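Local coordinates for minor structural protein 5 (PDB 5E7T), which is probably an accessory component of the phage Tuc2009 baseplate, with a galactose-binding-like domain consistent with a role in binding saccharides of the host cell surface, at residues B[102-116]-B[155-169]. Residues are numbered along the deposited sequence; the frame is centred on the assembly and turned at random.
Sequences GTTISAFWMRQRYTE and VGTQAILNVGFFGQQ. With SO4 (sulfate ion), chain H; SO4 (sulfate ion), chain G.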
# COMPACT_ATOMS: atom_id res chain seq x y z
N GLY B 102 10.85 -78.60 6.24
CA GLY B 102 9.41 -78.48 5.99
C GLY B 102 8.98 -77.21 5.29
O GLY B 102 7.90 -77.18 4.70
N THR B 103 9.84 -76.18 5.34
CA THR B 103 9.55 -74.85 4.81
C THR B 103 9.88 -74.72 3.31
O THR B 103 10.99 -75.00 2.85
CB THR B 103 10.20 -73.78 5.68
OG1 THR B 103 10.05 -74.18 7.04
CG2 THR B 103 9.57 -72.42 5.48
N THR B 104 8.87 -74.24 2.58
CA THR B 104 8.80 -74.04 1.15
C THR B 104 8.74 -72.54 0.79
O THR B 104 7.99 -71.77 1.39
CB THR B 104 7.61 -74.84 0.64
OG1 THR B 104 7.93 -76.22 0.78
CG2 THR B 104 7.23 -74.53 -0.80
N ILE B 105 9.55 -72.16 -0.21
CA ILE B 105 9.63 -70.81 -0.74
C ILE B 105 8.74 -70.74 -1.98
O ILE B 105 8.93 -71.52 -2.92
CB ILE B 105 11.10 -70.49 -1.10
CG1 ILE B 105 12.00 -70.45 0.14
CG2 ILE B 105 11.23 -69.23 -1.95
CD1 ILE B 105 11.86 -69.21 1.06
N SER B 106 7.79 -69.80 -2.00
CA SER B 106 6.93 -69.59 -3.15
C SER B 106 6.67 -68.10 -3.36
O SER B 106 6.81 -67.31 -2.42
CB SER B 106 5.64 -70.38 -3.04
OG SER B 106 4.79 -69.83 -2.06
N ALA B 107 6.29 -67.72 -4.59
CA ALA B 107 6.02 -66.36 -5.09
C ALA B 107 7.11 -65.40 -4.65
O ALA B 107 6.86 -64.40 -3.98
CB ALA B 107 4.64 -65.88 -4.67
N PHE B 108 8.34 -65.79 -4.96
CA PHE B 108 9.53 -65.04 -4.60
C PHE B 108 9.91 -64.20 -5.78
O PHE B 108 10.54 -64.71 -6.72
CB PHE B 108 10.68 -65.99 -4.15
CG PHE B 108 11.91 -65.29 -3.61
CD1 PHE B 108 11.84 -63.97 -3.15
CD2 PHE B 108 13.13 -65.95 -3.55
CE1 PHE B 108 12.98 -63.32 -2.68
CE2 PHE B 108 14.27 -65.29 -3.06
CZ PHE B 108 14.19 -63.98 -2.63
N TRP B 109 9.51 -62.92 -5.76
CA TRP B 109 9.76 -61.98 -6.86
C TRP B 109 9.68 -60.49 -6.50
O TRP B 109 9.28 -60.14 -5.39
CB TRP B 109 8.82 -62.27 -8.04
CG TRP B 109 7.42 -62.73 -7.71
CD1 TRP B 109 6.86 -63.94 -8.03
CD2 TRP B 109 6.36 -61.96 -7.08
NE1 TRP B 109 5.55 -63.98 -7.62
CE2 TRP B 109 5.22 -62.79 -7.03
CE3 TRP B 109 6.29 -60.68 -6.50
CZ2 TRP B 109 4.02 -62.36 -6.45
CZ3 TRP B 109 5.09 -60.25 -5.97
CH2 TRP B 109 3.98 -61.09 -5.93
N MET B 110 10.09 -59.60 -7.45
CA MET B 110 9.98 -58.13 -7.38
C MET B 110 9.01 -57.82 -8.49
O MET B 110 9.32 -58.03 -9.67
CB MET B 110 11.31 -57.45 -7.66
CG MET B 110 12.17 -57.31 -6.47
SD MET B 110 13.77 -56.70 -6.99
CE MET B 110 14.65 -56.97 -5.56
N ARG B 111 7.79 -57.42 -8.13
CA ARG B 111 6.75 -57.29 -9.13
C ARG B 111 5.81 -56.10 -8.99
O ARG B 111 5.36 -55.77 -7.88
CB ARG B 111 5.96 -58.62 -9.13
CG ARG B 111 4.49 -58.59 -9.56
CD ARG B 111 3.87 -59.98 -9.62
NE ARG B 111 4.75 -60.95 -10.26
CZ ARG B 111 4.51 -62.26 -10.37
NH1 ARG B 111 3.38 -62.78 -9.91
NH2 ARG B 111 5.42 -63.06 -10.93
N GLN B 112 5.49 -55.50 -10.16
CA GLN B 112 4.47 -54.47 -10.36
C GLN B 112 3.30 -55.31 -10.85
O GLN B 112 3.49 -56.13 -11.77
CB GLN B 112 4.85 -53.47 -11.45
CG GLN B 112 5.47 -52.19 -10.94
CD GLN B 112 5.76 -51.24 -12.08
OE1 GLN B 112 6.39 -51.61 -13.08
NE2 GLN B 112 5.38 -49.97 -11.92
N ARG B 113 2.12 -55.17 -10.23
CA ARG B 113 0.95 -55.97 -10.58
C ARG B 113 -0.36 -55.30 -10.22
O ARG B 113 -0.37 -54.39 -9.40
CB ARG B 113 1.01 -57.34 -9.89
CG ARG B 113 0.78 -57.30 -8.38
CD ARG B 113 0.84 -58.70 -7.85
NE ARG B 113 0.58 -58.73 -6.42
CZ ARG B 113 0.41 -59.84 -5.73
NH1 ARG B 113 0.48 -61.03 -6.33
NH2 ARG B 113 0.18 -59.79 -4.42
N TYR B 114 -1.47 -55.80 -10.81
CA TYR B 114 -2.83 -55.34 -10.52
C TYR B 114 -3.20 -55.93 -9.14
O TYR B 114 -2.58 -56.91 -8.70
CB TYR B 114 -3.83 -55.74 -11.63
CG TYR B 114 -3.69 -54.97 -12.93
CD1 TYR B 114 -4.18 -53.67 -13.05
CD2 TYR B 114 -3.07 -55.53 -14.04
CE1 TYR B 114 -4.00 -52.93 -14.22
CE2 TYR B 114 -2.90 -54.81 -15.22
CZ TYR B 114 -3.36 -53.50 -15.31
OH TYR B 114 -3.18 -52.79 -16.47
N THR B 115 -4.13 -55.30 -8.43
CA THR B 115 -4.48 -55.80 -7.11
C THR B 115 -5.84 -56.48 -7.13
O THR B 115 -6.09 -57.29 -8.03
CB THR B 115 -4.30 -54.71 -6.05
OG1 THR B 115 -5.17 -53.61 -6.33
CG2 THR B 115 -2.86 -54.27 -5.92
N GLU B 116 -6.72 -56.16 -6.12
CA GLU B 116 -8.02 -56.78 -5.89
C GLU B 116 -8.76 -57.10 -7.14
O GLU B 116 -8.93 -56.24 -8.02
CB GLU B 116 -8.90 -55.98 -4.93
CG GLU B 116 -8.81 -56.48 -3.51
CD GLU B 116 -7.52 -56.15 -2.77
OE1 GLU B 116 -6.82 -55.18 -3.16
OE2 GLU B 116 -7.23 -56.86 -1.78
N VAL B 155 -9.77 -51.45 -10.85
CA VAL B 155 -8.67 -52.34 -10.48
C VAL B 155 -7.38 -51.55 -10.34
O VAL B 155 -6.90 -50.94 -11.31
CB VAL B 155 -8.52 -53.58 -11.41
CG1 VAL B 155 -7.46 -54.53 -10.88
CG2 VAL B 155 -9.84 -54.31 -11.57
N GLY B 156 -6.86 -51.57 -9.11
CA GLY B 156 -5.65 -50.87 -8.72
C GLY B 156 -4.38 -51.64 -9.00
O GLY B 156 -4.43 -52.74 -9.54
N THR B 157 -3.22 -51.02 -8.69
CA THR B 157 -1.89 -51.62 -8.83
C THR B 157 -1.08 -51.49 -7.53
O THR B 157 -1.52 -50.82 -6.57
CB THR B 157 -1.13 -51.05 -10.04
OG1 THR B 157 -0.71 -49.72 -9.76
CG2 THR B 157 -1.90 -51.14 -11.36
N GLN B 158 0.10 -52.16 -7.51
CA GLN B 158 1.08 -52.18 -6.42
C GLN B 158 2.42 -52.65 -6.96
O GLN B 158 2.45 -53.29 -8.02
CB GLN B 158 0.63 -53.06 -5.25
CG GLN B 158 0.82 -54.57 -5.46
CD GLN B 158 0.48 -55.38 -4.23
OE1 GLN B 158 0.22 -54.86 -3.14
NE2 GLN B 158 0.49 -56.68 -4.38
N ALA B 159 3.52 -52.35 -6.24
CA ALA B 159 4.88 -52.79 -6.57
C ALA B 159 5.47 -53.33 -5.29
O ALA B 159 5.60 -52.59 -4.32
CB ALA B 159 5.71 -51.63 -7.07
N ILE B 160 5.76 -54.65 -5.25
CA ILE B 160 6.29 -55.27 -4.04
C ILE B 160 7.42 -56.25 -4.28
O ILE B 160 7.53 -56.85 -5.36
CB ILE B 160 5.17 -55.95 -3.19
CG1 ILE B 160 4.41 -57.03 -3.97
CG2 ILE B 160 4.23 -54.95 -2.58
CD1 ILE B 160 3.61 -57.94 -3.16
N LEU B 161 8.24 -56.44 -3.24
CA LEU B 161 9.23 -57.48 -3.14
C LEU B 161 8.51 -58.45 -2.21
O LEU B 161 8.23 -58.10 -1.05
CB LEU B 161 10.55 -57.00 -2.50
CG LEU B 161 11.47 -58.10 -1.97
CD1 LEU B 161 12.02 -58.95 -3.06
CD2 LEU B 161 12.61 -57.52 -1.19
N ASN B 162 8.15 -59.64 -2.73
CA ASN B 162 7.40 -60.64 -2.00
C ASN B 162 8.10 -61.98 -1.93
O ASN B 162 8.86 -62.34 -2.84
CB ASN B 162 6.06 -60.81 -2.69
CG ASN B 162 5.05 -61.67 -1.99
OD1 ASN B 162 4.87 -62.84 -2.33
ND2 ASN B 162 4.29 -61.07 -1.08
N VAL B 163 7.83 -62.74 -0.86
CA VAL B 163 8.25 -64.12 -0.61
C VAL B 163 7.22 -64.76 0.32
O VAL B 163 6.61 -64.06 1.13
CB VAL B 163 9.71 -64.30 -0.10
CG1 VAL B 163 9.87 -63.80 1.32
CG2 VAL B 163 10.16 -65.76 -0.20
N GLY B 164 7.01 -66.07 0.15
CA GLY B 164 6.09 -66.86 0.94
C GLY B 164 6.79 -68.02 1.58
O GLY B 164 7.45 -68.81 0.91
N PHE B 165 6.66 -68.11 2.91
CA PHE B 165 7.24 -69.18 3.72
C PHE B 165 6.08 -70.02 4.24
O PHE B 165 5.25 -69.53 5.01
CB PHE B 165 8.05 -68.62 4.88
CG PHE B 165 9.14 -67.63 4.55
CD1 PHE B 165 10.44 -68.05 4.28
CD2 PHE B 165 8.90 -66.26 4.61
CE1 PHE B 165 11.46 -67.13 4.05
CE2 PHE B 165 9.93 -65.35 4.39
CZ PHE B 165 11.20 -65.79 4.12
N PHE B 166 5.98 -71.25 3.74
CA PHE B 166 4.92 -72.16 4.13
C PHE B 166 5.47 -73.49 4.58
O PHE B 166 6.43 -74.00 4.00
CB PHE B 166 3.85 -72.29 3.04
CG PHE B 166 3.10 -70.99 2.84
CD1 PHE B 166 2.03 -70.66 3.66
CD2 PHE B 166 3.51 -70.07 1.88
CE1 PHE B 166 1.37 -69.44 3.52
CE2 PHE B 166 2.85 -68.85 1.73
CZ PHE B 166 1.79 -68.54 2.56
N GLY B 167 4.87 -74.02 5.63
CA GLY B 167 5.31 -75.25 6.25
C GLY B 167 5.40 -75.06 7.74
O GLY B 167 5.17 -73.96 8.25
N GLN B 168 5.77 -76.15 8.44
CA GLN B 168 5.85 -76.24 9.90
C GLN B 168 6.69 -75.16 10.55
O GLN B 168 6.19 -74.45 11.43
CB GLN B 168 6.33 -77.64 10.31
CG GLN B 168 5.50 -78.28 11.40
CD GLN B 168 5.45 -79.78 11.20
OE1 GLN B 168 4.53 -80.31 10.55
NE2 GLN B 168 6.44 -80.49 11.74
N GLN B 169 7.96 -75.02 10.09
CA GLN B 169 8.91 -74.08 10.68
C GLN B 169 9.01 -72.75 9.98
O GLN B 169 8.63 -72.60 8.82
CB GLN B 169 10.28 -74.71 10.80
CG GLN B 169 10.39 -75.78 11.88
CD GLN B 169 11.65 -76.57 11.66
OE1 GLN B 169 11.72 -77.42 10.76
NE2 GLN B 169 12.68 -76.26 12.43
S SO4 H . 5.61 -69.32 -7.75
O1 SO4 H . 5.55 -70.32 -8.81
O2 SO4 H . 4.34 -68.59 -7.68
O3 SO4 H . 5.85 -70.02 -6.48
O4 SO4 H . 6.71 -68.37 -8.04
S SO4 G . 0.16 -63.31 -3.10
O1 SO4 G . 0.66 -64.24 -4.12
O2 SO4 G . -0.77 -62.37 -3.73
O3 SO4 G . -0.56 -64.03 -2.04
O4 SO4 G . 1.28 -62.60 -2.49
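Arg111 N donates a nearly straight hydrogen bond to Ile160 O at 2.8 Å, with 170° at the hydrogen. Trp109 N to Asn162 O, at 3.0 Å, is the next rung of this antiparallel ladder. A beta bulge between Ser106 and Trp109 shifts the register by one. The chain turns a corner at Ala107, whose N donates to O3 of a sulfate (chain H) at 3.0 Å.

Trp109, Arg111, Arg113, Gln158, Ile160 and Asn162 share one face. Asn162 CB packs 3.5 Å from Trp109 CZ3, and Ile160 CG1 meets the indole edge. The Arg111 guanidinium lies over one face of the indole, displaced toward its rim, and its NE is hydrogen-bonded to Thr124 OG1 on strand 121-126. Arg113 sets out with CG between its backbone N and carbonyl carbon (chi1 71°), then runs extended alongside Gln158. The guanidinium and amide planes are nearly coplanar (4°). Arg113 NH2 holds O2 of a second sulfate (chain G) at 2.8 Å; NH1 adds a weak bond. Both sulfates are probably from the crystallisation liquor.

On the other face Ile105 CD1 touches Phe165 CE1 at 3.7 Å, and Met110 CG meets Leu161 CD1. Met58 of strand 53-60 packs on Leu161 and Phe165. This face therefore joins the four-stranded sheet to the five-stranded one, an arrangement consistent with the beta-sandwich of galactose-binding-like domains.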